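Local atomic coordinates of dephospho-CoA kinase (Aquifex aeolicus, PDB entry 2IF2), a protein that probably catalyses the last step of coenzyme A biosynthesis, the ATP-dependent phosphorylation of the 3'-hydroxyl group of dephospho-CoA. Residues A[24-29]-A[105-110]; A[129-134]-A[159-164]; A[34-39]-A[64-69]; A[47-52]-A[81-86]. All coordinates share one frame; numbering follows the deposited sequence.

Contact 1 (A[24-29]-A[105-110]); sequences LGAYVL and DTLFIL
Tyr27 and Phe108 pair in parallel register, and three backbone hydrogen bonds zip their strands together. Tyr27 N gives to Leu107 O at 2.6 Å, Ile109 N to Tyr27 O at 2.9 Å, and Leu29 N to Ile109 O at the same distance. Among the apolar contacts, the Tyr27 and Phe108 rings project side by side from one face, nearly parallel (17°) but slid so far that they barely overlap, with Tyr27 CD1 3.7 Å from Phe108 CD2. Leu29 CD2 meets the edge of the phenyl ring at Phe108 CZ, 4.2 Å away. With only an alanine here, both Tyr27 and Leu29 are likely to lose this partner, opening a gap beneath helix 95-101. On the face of Val28 and Ile109, Val28 CG1 touches Ile109 CG2 at 4.1 Å, and helix 14-23 covers them. Such parallel pairing, with helices on both faces, typifies the alpha/beta core of P-loop kinases.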
loop_
_atom_site.group_PDB
_atom_site.type_symbol
_atom_site.label_atom_id
_atom_site.label_comp_id
_atom_site.label_asym_id
_atom_site.label_seq_id
_atom_site.Cartn_x
_atom_site.Cartn_y
_atom_site.Cartn_z
ATOM N N LEU A 24 16.198 -6.428 -8.346
ATOM C CA LEU A 24 17.267 -5.496 -8.705
ATOM C C LEU A 24 18.141 -5.106 -7.506
ATOM O O LEU A 24 19.259 -4.629 -7.681
ATOM C CB LEU A 24 16.673 -4.257 -9.396
ATOM C CG LEU A 24 16.111 -4.482 -10.817
ATOM C CD1 LEU A 24 15.202 -3.334 -11.236
ATOM C CD2 LEU A 24 17.267 -4.649 -11.802
ATOM N N GLY A 25 17.642 -5.331 -6.292
ATOM C CA GLY A 25 18.420 -5.002 -5.101
ATOM C C GLY A 25 17.679 -4.120 -4.111
ATOM O O GLY A 25 17.969 -4.105 -2.913
ATOM N N ALA A 26 16.709 -3.377 -4.625
ATOM C CA ALA A 26 15.922 -2.484 -3.801
ATOM C C ALA A 26 15.244 -3.238 -2.665
ATOM O O ALA A 26 15.042 -4.448 -2.747
ATOM C CB ALA A 26 14.875 -1.776 -4.664
ATOM N N TYR A 27 14.906 -2.505 -1.605
ATOM C CA TYR A 27 14.218 -3.055 -0.439
ATOM C C TYR A 27 12.803 -2.498 -0.440
ATOM O O TYR A 27 12.561 -1.412 0.082
ATOM C CB TYR A 27 14.909 -2.641 0.861
ATOM C CG TYR A 27 14.322 -3.306 2.091
ATOM C CD1 TYR A 27 13.081 -2.923 2.607
ATOM C CD2 TYR A 27 14.989 -4.357 2.719
ATOM C CE1 TYR A 27 12.517 -3.579 3.721
ATOM C CE2 TYR A 27 14.435 -5.020 3.830
ATOM C CZ TYR A 27 13.201 -4.627 4.324
ATOM O OH TYR A 27 12.667 -5.291 5.406
ATOM N N VAL A 28 11.875 -3.248 -1.025
ATOM C CA VAL A 28 10.488 -2.824 -1.099
ATOM C C VAL A 28 9.680 -3.418 0.038
ATOM O O VAL A 28 9.677 -4.637 0.215
ATOM C CB VAL A 28 9.834 -3.272 -2.404
ATOM C CG1 VAL A 28 8.510 -2.552 -2.587
ATOM C CG2 VAL A 28 10.766 -3.015 -3.571
ATOM N N LEU A 29 9.007 -2.546 0.798
ATOM C CA LEU A 29 8.156 -2.927 1.937
ATOM C C LEU A 29 6.689 -2.603 1.667
ATOM O O LEU A 29 6.294 -1.427 1.604
ATOM C CB LEU A 29 8.587 -2.202 3.228
ATOM C CG LEU A 29 7.629 -2.153 4.437
ATOM C CD1 LEU A 29 7.302 -3.550 4.923
ATOM C CD2 LEU A 29 8.270 -1.352 5.552
ATOM N N ASP A 105 22.746 3.836 1.455
ATOM C CA ASP A 105 22.699 3.901 -0.011
ATOM C C ASP A 105 21.751 2.875 -0.615
ATOM O O ASP A 105 21.587 2.814 -1.840
ATOM C CB ASP A 105 24.100 3.725 -0.611
ATOM C CG ASP A 105 24.980 4.951 -0.407
ATOM O OD1 ASP A 105 24.567 6.063 -0.815
ATOM O OD2 ASP A 105 26.089 4.802 0.146
ATOM N N THR A 106 21.139 2.074 0.259
ATOM C CA THR A 106 20.183 1.035 -0.127
ATOM C C THR A 106 18.945 1.715 -0.696
ATOM O O THR A 106 18.590 2.824 -0.296
ATOM C CB THR A 106 19.771 0.165 1.088
ATOM O OG1 THR A 106 19.018 -0.965 0.640
ATOM C CG2 THR A 106 18.916 0.962 2.052
ATOM N N LEU A 107 18.291 1.049 -1.636
ATOM C CA LEU A 107 17.110 1.611 -2.261
ATOM C C LEU A 107 15.879 1.114 -1.520
ATOM O O LEU A 107 15.419 -0.006 -1.730
ATOM C CB LEU A 107 17.078 1.209 -3.738
ATOM C CG LEU A 107 16.383 2.135 -4.738
ATOM C CD1 LEU A 107 14.952 1.716 -4.888
ATOM C CD2 LEU A 107 16.503 3.589 -4.292
ATOM N N PHE A 108 15.367 1.959 -0.630
ATOM C CA PHE A 108 14.198 1.633 0.168
ATOM C C PHE A 108 12.911 2.184 -0.447
ATOM O O PHE A 108 12.721 3.397 -0.545
ATOM C CB PHE A 108 14.386 2.173 1.586
ATOM C CG PHE A 108 13.209 1.944 2.481
ATOM C CD1 PHE A 108 12.211 2.897 2.593
ATOM C CD2 PHE A 108 13.074 0.755 3.179
ATOM C CE1 PHE A 108 11.095 2.666 3.384
ATOM C CE2 PHE A 108 11.960 0.516 3.974
ATOM C CZ PHE A 108 10.970 1.473 4.073
ATOM N N ILE A 109 12.034 1.277 -0.866
ATOM C CA ILE A 109 10.759 1.655 -1.461
ATOM C C ILE A 109 9.627 1.186 -0.556
ATOM O O ILE A 109 9.774 0.207 0.180
ATOM C CB ILE A 109 10.573 1.016 -2.851
ATOM C CG1 ILE A 109 11.707 1.461 -3.779
ATOM C CG2 ILE A 109 9.208 1.397 -3.417
ATOM C CD1 ILE A 109 11.681 0.820 -5.164
ATOM N N LEU A 110 8.500 1.890 -0.611
ATOM C CA LEU A 110 7.339 1.545 0.201
ATOM C C LEU A 110 6.072 1.588 -0.653
ATOM O O LEU A 110 5.701 2.638 -1.165
ATOM C CB LEU A 110 7.228 2.520 1.380
ATOM C CG LEU A 110 6.033 2.356 2.319
ATOM C CD1 LEU A 110 6.474 2.504 3.757
ATOM C CD2 LEU A 110 4.978 3.378 1.968
#

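Contact 2 (A[129-134]-A[159-164]); sequences VVYAPY and MPIEEK
Tyr131 and Ile161 meet where strand 126-130 of the P-loop NTPase core gives way to loop and a short helix, 161-164, passes alongside. Their CA atoms are 6.7 Å apart, while Val129 and Lys164 pair at 7.6 Å. Pro160 takes the N-cap position of this helix, and its carbonyl O accepts from both Glu163 N and Lys164 N, which fastens the first turn. Ile161 is the central side chain. With CG1 anti to its backbone N (chi1 -173°), its longer branch leads to segment 129-134, where CG1 lies 4.1 Å from Tyr131 CD1 and the side chains cross at about a right angle. The terminal CD1 methyl reaches Val130 O at 3.9 Å, and CG2 turns to Ala132 O. Glu162 brings its carboxylate carbon to the edge of the Tyr131 ring, the two planes standing 79° apart. Lys164 serves two purposes. Its amino group hydrogen-bonds to Gly8 O, beside the residues predicted to bind ATP, whereas its aliphatic part packs on the sheet. There Lys164 crosses Val129 obliquely, and Val129 CG2 touches Lys164 CG at 3.8 Å.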
loop_
_atom_site.group_PDB
_atom_site.type_symbol
_atom_site.label_atom_id
_atom_site.label_comp_id
_atom_site.label_asym_id
_atom_site.label_seq_id
_atom_site.Cartn_x
_atom_site.Cartn_y
_atom_site.Cartn_z
ATOM N N VAL A 129 4.445 5.648 -9.708
ATOM C CA VAL A 129 3.091 5.173 -9.905
ATOM C C VAL A 129 3.013 4.270 -11.126
ATOM O O VAL A 129 3.642 4.536 -12.151
ATOM C CB VAL A 129 2.121 6.350 -10.069
ATOM C CG1 VAL A 129 2.586 7.241 -11.203
ATOM C CG2 VAL A 129 0.713 5.834 -10.318
ATOM N N VAL A 130 2.241 3.195 -10.995
ATOM C CA VAL A 130 2.066 2.217 -12.058
ATOM C C VAL A 130 0.703 2.396 -12.729
ATOM O O VAL A 130 -0.336 2.177 -12.113
ATOM C CB VAL A 130 2.218 0.776 -11.486
ATOM C CG1 VAL A 130 1.345 0.612 -10.260
ATOM C CG2 VAL A 130 1.865 -0.256 -12.535
ATOM N N TYR A 131 0.719 2.811 -13.992
ATOM C CA TYR A 131 -0.509 3.034 -14.746
ATOM C C TYR A 131 -1.058 1.753 -15.343
ATOM O O TYR A 131 -0.308 0.844 -15.692
ATOM C CB TYR A 131 -0.270 4.040 -15.875
ATOM C CG TYR A 131 -1.421 4.154 -16.861
ATOM C CD1 TYR A 131 -2.616 4.794 -16.509
ATOM C CD2 TYR A 131 -1.316 3.612 -18.144
ATOM C CE1 TYR A 131 -3.680 4.893 -17.421
ATOM C CE2 TYR A 131 -2.372 3.702 -19.059
ATOM C CZ TYR A 131 -3.548 4.342 -18.694
ATOM O OH TYR A 131 -4.580 4.432 -19.608
ATOM N N ALA A 132 -2.379 1.703 -15.471
ATOM C CA ALA A 132 -3.068 0.548 -16.035
ATOM C C ALA A 132 -4.564 0.841 -16.133
ATOM O O ALA A 132 -5.219 1.112 -15.123
ATOM C CB ALA A 132 -2.828 -0.677 -15.163
ATOM N N PRO A 133 -5.124 0.785 -17.352
ATOM C CA PRO A 133 -6.550 1.049 -17.561
ATOM C C PRO A 133 -7.492 0.163 -16.742
ATOM O O PRO A 133 -7.202 -1.007 -16.488
ATOM C CB PRO A 133 -6.715 0.848 -19.066
ATOM C CG PRO A 133 -5.645 -0.142 -19.393
ATOM C CD PRO A 133 -4.481 0.399 -18.618
ATOM N N TYR A 134 -8.620 0.746 -16.335
ATOM C CA TYR A 134 -9.642 0.060 -15.548
ATOM C C TYR A 134 -9.941 -1.313 -16.137
ATOM O O TYR A 134 -10.198 -2.272 -15.407
ATOM C CB TYR A 134 -10.925 0.920 -15.499
ATOM C CG TYR A 134 -12.174 0.214 -14.971
ATOM C CD1 TYR A 134 -12.196 -0.359 -13.697
ATOM C CD2 TYR A 134 -13.320 0.085 -15.765
ATOM C CE1 TYR A 134 -13.322 -1.050 -13.233
ATOM C CE2 TYR A 134 -14.451 -0.607 -15.306
ATOM C CZ TYR A 134 -14.440 -1.172 -14.044
ATOM O OH TYR A 134 -15.525 -1.885 -13.601
HETATM N N MSE A 159 -8.691 7.126 -6.334
HETATM C CA MSE A 159 -8.945 8.181 -7.303
HETATM C C MSE A 159 -8.623 7.719 -8.718
HETATM O O MSE A 159 -7.891 6.751 -8.914
HETATM C CB MSE A 159 -8.103 9.417 -6.987
HETATM C CG MSE A 159 -6.626 9.255 -7.291
HETATM SE SE MSE A 159 -5.749 10.972 -7.499
HETATM C CE MSE A 159 -5.654 11.469 -5.636
ATOM N N PRO A 160 -9.172 8.414 -9.727
ATOM C CA PRO A 160 -8.938 8.073 -11.132
ATOM C C PRO A 160 -7.455 7.918 -11.417
ATOM O O PRO A 160 -6.695 8.888 -11.344
ATOM C CB PRO A 160 -9.542 9.255 -11.877
ATOM C CG PRO A 160 -10.704 9.612 -11.010
ATOM C CD PRO A 160 -10.103 9.552 -9.619
ATOM N N ILE A 161 -7.053 6.691 -11.736
ATOM C CA ILE A 161 -5.654 6.383 -12.028
ATOM C C ILE A 161 -5.094 7.331 -13.089
ATOM O O ILE A 161 -3.915 7.699 -13.056
ATOM C CB ILE A 161 -5.494 4.920 -12.524
ATOM C CG1 ILE A 161 -4.010 4.574 -12.657
ATOM C CG2 ILE A 161 -6.207 4.730 -13.857
ATOM C CD1 ILE A 161 -3.251 4.600 -11.340
ATOM N N GLU A 162 -5.953 7.735 -14.020
ATOM C CA GLU A 162 -5.555 8.630 -15.093
ATOM C C GLU A 162 -5.215 10.019 -14.550
ATOM O O GLU A 162 -4.667 10.859 -15.265
ATOM C CB GLU A 162 -6.676 8.713 -16.128
ATOM C CG GLU A 162 -7.323 7.364 -16.429
ATOM C CD GLU A 162 -7.495 7.109 -17.914
ATOM O OE1 GLU A 162 -8.164 6.117 -18.275
ATOM O OE2 GLU A 162 -6.956 7.898 -18.720
ATOM N N GLU A 163 -5.542 10.252 -13.282
ATOM C CA GLU A 163 -5.249 11.528 -12.636
ATOM C C GLU A 163 -4.063 11.311 -11.689
ATOM O O GLU A 163 -3.186 12.170 -11.576
ATOM C CB GLU A 163 -6.474 12.028 -11.847
ATOM C CG GLU A 163 -6.888 13.502 -12.106
ATOM C CD GLU A 163 -6.008 14.541 -11.402
ATOM O OE1 GLU A 163 -5.908 14.509 -10.156
ATOM O OE2 GLU A 163 -5.428 15.404 -12.098
ATOM N N LYS A 164 -4.037 10.155 -11.025
ATOM C CA LYS A 164 -2.960 9.827 -10.096
ATOM C C LYS A 164 -1.608 9.883 -10.783
ATOM O O LYS A 164 -0.622 10.315 -10.191
ATOM C CB LYS A 164 -3.168 8.431 -9.497
ATOM C CG LYS A 164 -2.003 7.955 -8.628
ATOM C CD LYS A 164 -2.301 6.648 -7.895
ATOM C CE LYS A 164 -3.267 6.851 -6.741
ATOM N NZ LYS A 164 -3.475 5.596 -5.968
#

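Contact 3 (A[34-39]-A[64-69]); sequences LIHSFY and IDRKKL
Arg66 lies over one face of the Tyr39 ring in a cation-pi contact that joins two parts of the helical region inserted between strands 27-30 and 108-111, in this family probably the substrate-binding part. The guanidinium carbon CZ of Arg66 sits 4.7 Å from the centroid of the Tyr39 ring, only 17° off its normal. The flat groups are not stacked in parallel: their planes are inclined by 41°, so that NH2 of Arg66 leads, 3.7 Å from CD1 of Tyr39. Bends at chi2 and chi3 carry the arginine chain across to this position. The same nitrogen also nears the imidazole of His36, whose plane is turned well away from the guanidinium. Along one edge the phenol ring has apolar company. With CG anti to the carbonyl carbon (chi1 -50°), Tyr39 turns the CD2-CE2 edge of the ring to Ile64 and Leu69, which both approach near its plane. Were the tyrosine an alanine, the arginine would probably lose its pi partner and be freer to turn, and both aliphatic side chains would lose the ring edge. Ile64 CD1 touches CD2 of Tyr39 at 3.6 Å, and Leu69 CD2 reaches CE2 of the ring at 4.1 Å.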
loop_
_atom_site.group_PDB
_atom_site.type_symbol
_atom_site.label_atom_id
_atom_site.label_comp_id
_atom_site.label_asym_id
_atom_site.label_seq_id
_atom_site.Cartn_x
_atom_site.Cartn_y
_atom_site.Cartn_z
ATOM N N LEU A 34 1.697 -5.246 5.484
ATOM C CA LEU A 34 2.129 -5.156 6.869
ATOM C C LEU A 34 0.976 -4.766 7.772
ATOM O O LEU A 34 0.720 -5.423 8.778
ATOM C CB LEU A 34 3.267 -4.134 7.010
ATOM C CG LEU A 34 3.909 -3.914 8.390
ATOM C CD1 LEU A 34 4.484 -5.216 8.926
ATOM C CD2 LEU A 34 4.995 -2.857 8.282
ATOM N N ILE A 35 0.272 -3.700 7.406
ATOM C CA ILE A 35 -0.843 -3.222 8.223
ATOM C C ILE A 35 -1.778 -4.376 8.578
ATOM O O ILE A 35 -2.019 -4.642 9.756
ATOM C CB ILE A 35 -1.676 -2.102 7.509
ATOM C CG1 ILE A 35 -0.761 -0.971 7.012
ATOM C CG2 ILE A 35 -2.684 -1.505 8.491
ATOM C CD1 ILE A 35 -0.123 -0.146 8.118
ATOM N N HIS A 36 -2.288 -5.070 7.565
ATOM C CA HIS A 36 -3.199 -6.175 7.811
ATOM C C HIS A 36 -2.713 -7.126 8.910
ATOM O O HIS A 36 -3.513 -7.796 9.553
ATOM C CB HIS A 36 -3.431 -6.969 6.528
ATOM C CG HIS A 36 -4.625 -7.891 6.602
ATOM N ND1 HIS A 36 -5.903 -7.445 6.447
ATOM C CD2 HIS A 36 -4.690 -9.224 6.849
ATOM C CE1 HIS A 36 -6.744 -8.476 6.593
ATOM N NE2 HIS A 36 -6.034 -9.547 6.834
ATOM N N SER A 37 -1.406 -7.190 9.129
ATOM C CA SER A 37 -0.869 -8.079 10.149
ATOM C C SER A 37 -1.063 -7.469 11.520
ATOM O O SER A 37 -0.779 -8.098 12.539
ATOM C CB SER A 37 0.625 -8.307 9.940
ATOM O OG SER A 37 1.376 -7.208 10.435
ATOM N N PHE A 38 -1.529 -6.232 11.549
ATOM C CA PHE A 38 -1.723 -5.543 12.815
ATOM C C PHE A 38 -3.003 -5.982 13.513
ATOM O O PHE A 38 -3.083 -5.971 14.745
ATOM C CB PHE A 38 -1.735 -4.034 12.569
ATOM C CG PHE A 38 -0.431 -3.491 12.041
ATOM C CD1 PHE A 38 -0.407 -2.301 11.319
ATOM C CD2 PHE A 38 0.775 -4.143 12.299
ATOM C CE1 PHE A 38 0.796 -1.764 10.864
ATOM C CE2 PHE A 38 1.987 -3.618 11.851
ATOM C CZ PHE A 38 1.997 -2.425 11.132
ATOM N N TYR A 39 -3.985 -6.388 12.714
ATOM C CA TYR A 39 -5.284 -6.827 13.220
ATOM C C TYR A 39 -5.376 -8.334 13.534
ATOM O O TYR A 39 -6.478 -8.877 13.707
ATOM C CB TYR A 39 -6.376 -6.476 12.207
ATOM C CG TYR A 39 -6.379 -5.048 11.692
ATOM C CD1 TYR A 39 -5.561 -4.668 10.630
ATOM C CD2 TYR A 39 -7.275 -4.106 12.202
ATOM C CE1 TYR A 39 -5.646 -3.384 10.075
ATOM C CE2 TYR A 39 -7.368 -2.821 11.656
ATOM C CZ TYR A 39 -6.557 -2.465 10.590
ATOM O OH TYR A 39 -6.678 -1.218 10.006
ATOM N N ILE A 64 -10.820 -9.965 15.751
ATOM C CA ILE A 64 -11.730 -8.849 15.506
ATOM C C ILE A 64 -12.417 -8.910 14.154
ATOM O O ILE A 64 -11.804 -9.231 13.139
ATOM C CB ILE A 64 -11.025 -7.450 15.624
ATOM C CG1 ILE A 64 -9.959 -7.276 14.548
ATOM C CG2 ILE A 64 -10.396 -7.291 17.005
ATOM C CD1 ILE A 64 -9.326 -5.897 14.576
ATOM N N ASP A 65 -13.704 -8.595 14.158
ATOM C CA ASP A 65 -14.495 -8.590 12.944
ATOM C C ASP A 65 -14.121 -7.384 12.103
ATOM O O ASP A 65 -14.497 -6.260 12.428
ATOM C CB ASP A 65 -15.978 -8.515 13.283
ATOM C CG ASP A 65 -16.835 -8.390 12.054
ATOM O OD1 ASP A 65 -18.075 -8.283 12.179
ATOM O OD2 ASP A 65 -16.252 -8.403 10.948
ATOM N N ARG A 66 -13.400 -7.611 11.011
ATOM C CA ARG A 66 -12.994 -6.501 10.152
ATOM C C ARG A 66 -14.194 -5.729 9.594
ATOM O O ARG A 66 -14.041 -4.631 9.055
ATOM C CB ARG A 66 -12.107 -7.004 9.003
ATOM C CG ARG A 66 -10.668 -6.466 9.024
ATOM C CD ARG A 66 -10.620 -4.950 8.828
ATOM N NE ARG A 66 -10.031 -4.531 7.556
ATOM C CZ ARG A 66 -8.774 -4.775 7.184
ATOM N NH1 ARG A 66 -8.316 -4.351 6.000
ATOM N NH2 ARG A 66 -7.965 -5.451 7.992
ATOM N N LYS A 67 -15.387 -6.296 9.736
ATOM C CA LYS A 67 -16.601 -5.655 9.242
ATOM C C LYS A 67 -17.274 -4.842 10.335
ATOM O O LYS A 67 -17.751 -3.734 10.098
ATOM C CB LYS A 67 -17.573 -6.708 8.690
ATOM C CG LYS A 67 -17.519 -6.879 7.158
ATOM C CD LYS A 67 -16.101 -7.187 6.634
ATOM C CE LYS A 67 -16.039 -7.170 5.106
ATOM N NZ LYS A 67 -14.679 -7.486 4.598
ATOM N N LYS A 68 -17.309 -5.395 11.538
ATOM C CA LYS A 68 -17.917 -4.696 12.650
ATOM C C LYS A 68 -17.145 -3.388 12.855
ATOM O O LYS A 68 -17.744 -2.318 12.947
ATOM C CB LYS A 68 -17.868 -5.566 13.911
ATOM C CG LYS A 68 -19.127 -5.503 14.794
ATOM C CD LYS A 68 -20.273 -6.437 14.329
ATOM C CE LYS A 68 -20.947 -6.030 12.992
ATOM N NZ LYS A 68 -21.786 -4.785 13.002
ATOM N N LEU A 69 -15.817 -3.465 12.906
ATOM C CA LEU A 69 -15.001 -2.264 13.089
ATOM C C LEU A 69 -15.238 -1.254 11.962
ATOM O O LEU A 69 -15.643 -0.118 12.219
ATOM C CB LEU A 69 -13.505 -2.625 13.158
ATOM C CG LEU A 69 -12.456 -1.493 13.186
ATOM C CD1 LEU A 69 -12.721 -0.541 14.340
ATOM C CD2 LEU A 69 -11.070 -2.094 13.310
#

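Contact 4 (A[47-52]-A[81-86])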
loop_
_atom_site.group_PDB
_atom_site.type_symbol
_atom_site.label_atom_id
_atom_site.label_comp_id
_atom_site.label_asym_id
_atom_site.label_seq_id
_atom_site.Cartn_x
_atom_site.Cartn_y
_atom_site.Cartn_z
ATOM N N GLU A 47 -4.063 -5.198 20.457
ATOM C CA GLU A 47 -4.388 -4.772 21.822
ATOM C C GLU A 47 -4.839 -3.326 21.951
ATOM O O GLU A 47 -5.560 -2.979 22.892
ATOM C CB GLU A 47 -3.194 -4.992 22.754
ATOM C CG GLU A 47 -2.861 -6.451 23.012
ATOM C CD GLU A 47 -4.031 -7.239 23.584
ATOM O OE1 GLU A 47 -4.931 -7.612 22.799
ATOM O OE2 GLU A 47 -4.053 -7.473 24.817
ATOM N N GLU A 48 -4.405 -2.484 21.016
ATOM C CA GLU A 48 -4.765 -1.075 21.040
ATOM C C GLU A 48 -6.088 -0.829 20.357
ATOM O O GLU A 48 -6.957 -0.151 20.898
ATOM C CB GLU A 48 -3.684 -0.230 20.369
ATOM C CG GLU A 48 -3.091 0.773 21.330
ATOM C CD GLU A 48 -2.467 1.974 20.657
ATOM O OE1 GLU A 48 -1.407 1.820 20.008
ATOM O OE2 GLU A 48 -3.055 3.074 20.773
ATOM N N VAL A 49 -6.239 -1.390 19.166
ATOM C CA VAL A 49 -7.463 -1.230 18.415
ATOM C C VAL A 49 -8.671 -1.679 19.229
ATOM O O VAL A 49 -9.755 -1.120 19.086
ATOM C CB VAL A 49 -7.411 -2.028 17.118
ATOM C CG1 VAL A 49 -8.600 -1.684 16.253
ATOM C CG2 VAL A 49 -6.122 -1.744 16.398
ATOM N N VAL A 50 -8.497 -2.694 20.072
ATOM C CA VAL A 50 -9.607 -3.167 20.904
ATOM C C VAL A 50 -9.717 -2.277 22.137
ATOM O O VAL A 50 -10.815 -1.919 22.562
ATOM C CB VAL A 50 -9.419 -4.640 21.378
ATOM C CG1 VAL A 50 -9.403 -5.573 20.184
ATOM C CG2 VAL A 50 -8.141 -4.777 22.186
ATOM N N LYS A 51 -8.563 -1.927 22.699
ATOM C CA LYS A 51 -8.485 -1.077 23.876
ATOM C C LYS A 51 -9.195 0.253 23.649
ATOM O O LYS A 51 -9.764 0.811 24.587
ATOM C CB LYS A 51 -7.011 -0.855 24.248
ATOM C CG LYS A 51 -6.643 0.512 24.824
ATOM C CD LYS A 51 -7.192 0.738 26.224
ATOM C CE LYS A 51 -6.794 2.118 26.767
ATOM N NZ LYS A 51 -7.532 2.458 28.023
ATOM N N THR A 52 -9.187 0.753 22.412
ATOM C CA THR A 52 -9.838 2.032 22.132
ATOM C C THR A 52 -11.190 1.958 21.441
ATOM O O THR A 52 -11.911 2.950 21.418
ATOM C CB THR A 52 -8.944 2.989 21.285
ATOM O OG1 THR A 52 -9.065 2.658 19.899
ATOM C CG2 THR A 52 -7.489 2.896 21.711
ATOM N N ARG A 81 -10.222 8.576 12.335
ATOM C CA ARG A 81 -9.000 9.360 12.507
ATOM C C ARG A 81 -8.106 8.693 13.532
ATOM O O ARG A 81 -6.881 8.685 13.395
ATOM C CB ARG A 81 -9.328 10.773 12.997
ATOM C CG ARG A 81 -8.176 11.757 12.850
ATOM C CD ARG A 81 -8.293 12.964 13.782
ATOM N NE ARG A 81 -7.572 12.743 15.034
ATOM C CZ ARG A 81 -8.058 12.084 16.081
ATOM N NH1 ARG A 81 -7.314 11.934 17.169
ATOM N NH2 ARG A 81 -9.293 11.599 16.054
ATOM N N LYS A 82 -8.735 8.141 14.567
ATOM C CA LYS A 82 -8.008 7.475 15.637
ATOM C C LYS A 82 -7.488 6.135 15.140
ATOM O O LYS A 82 -6.432 5.665 15.569
ATOM C CB LYS A 82 -8.918 7.269 16.850
ATOM C CG LYS A 82 -8.221 7.467 18.204
ATOM C CD LYS A 82 -9.142 7.082 19.370
ATOM C CE LYS A 82 -10.490 7.844 19.332
ATOM N NZ LYS A 82 -11.568 7.349 20.274
ATOM N N LEU A 83 -8.232 5.520 14.227
ATOM C CA LEU A 83 -7.814 4.239 13.676
ATOM C C LEU A 83 -6.629 4.470 12.740
ATOM O O LEU A 83 -5.608 3.796 12.844
ATOM C CB LEU A 83 -8.985 3.578 12.935
ATOM C CG LEU A 83 -8.856 2.107 12.512
ATOM C CD1 LEU A 83 -8.027 2.011 11.249
ATOM C CD2 LEU A 83 -8.245 1.270 13.636
ATOM N N GLU A 84 -6.764 5.437 11.841
ATOM C CA GLU A 84 -5.701 5.761 10.903
ATOM C C GLU A 84 -4.440 6.170 11.671
ATOM O O GLU A 84 -3.337 6.090 11.145
ATOM C CB GLU A 84 -6.151 6.899 9.989
ATOM C CG GLU A 84 -5.282 7.146 8.750
ATOM C CD GLU A 84 -5.648 6.250 7.569
ATOM O OE1 GLU A 84 -6.860 6.000 7.355
ATOM O OE2 GLU A 84 -4.723 5.821 6.836
ATOM N N GLU A 85 -4.611 6.608 12.914
ATOM C CA GLU A 85 -3.484 7.016 13.741
ATOM C C GLU A 85 -2.712 5.819 14.274
ATOM O O GLU A 85 -1.510 5.697 14.045
ATOM C CB GLU A 85 -3.964 7.866 14.917
ATOM C CG GLU A 85 -4.066 9.358 14.632
ATOM C CD GLU A 85 -4.549 10.155 15.845
ATOM O OE1 GLU A 85 -4.002 9.946 16.953
ATOM O OE2 GLU A 85 -5.467 10.995 15.691
ATOM N N ILE A 86 -3.402 4.941 14.995
ATOM C CA ILE A 86 -2.775 3.747 15.561
ATOM C C ILE A 86 -2.002 3.001 14.478
ATOM O O ILE A 86 -0.915 2.489 14.722
ATOM C CB ILE A 86 -3.850 2.827 16.212
ATOM C CG1 ILE A 86 -3.373 1.375 16.256
ATOM C CG2 ILE A 86 -5.151 2.944 15.459
ATOM C CD1 ILE A 86 -2.184 1.130 17.168
#
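Val49 and Leu83 mark the nearest backbone approach, CA to CA 7.2 Å, of two helical segments that run nearly antiparallel (160°) with their axes 10.6 Å apart. At that separation only side chains bridge the gap, and the bridge is mainly aliphatic. Val49 divides its methyls between two partners. One branch, CG1, is anti to the backbone N (chi1 -171°) and touches Leu83 CD2 at 4.0 Å. The other, CG2, lies 4.2 Å from Ile86 CG1, the two side chains crossing at about a right angle. Ile86 is the largest contributor from its helix. Its CG1 branch extends to helix 47-52, placing CD1 3.8 Å from Glu48 CB, and the two side chains slide past each other in opposite directions. The glutamate lies alongside the isoleucine tip with CB and its carboxylate end, at the margin of the seam. One turn further along the same margin, Thr52 faces the aliphatic chain of Lys82 at a looser distance. The seam reaches beyond the two segments. Leu83 also touches Phe53 and Ile86 touches Val45, so helices 44-53 and 77-91 pack over more than one turn. Tyr39, following helix 31-36, adjoins Leu83, and Leu69 of helix 66-71 adjoins Val49.

The four contacts illustrate how chemistry follows place in a fold. Contacts 1 and 2 are buried and belong to the same parallel sheet, yet contact 1 joins two strands through backbone hydrogen bonds, whereas contact 2 sets a short helix against a strand end through side chains, close to the predicted ATP site. Contacts 3 and 4 are partly buried, lie away from that site, and fall within the chain loop that contact 1 closes. Their centres are 11 Å apart and their segments alternate in sequence, so together they knit one helical cluster: contact 3 through a cation-pi pair with aliphatic flanks, contact 4 through an aliphatic seam. Leu29 and Leu34 link contact 1 to contact 3.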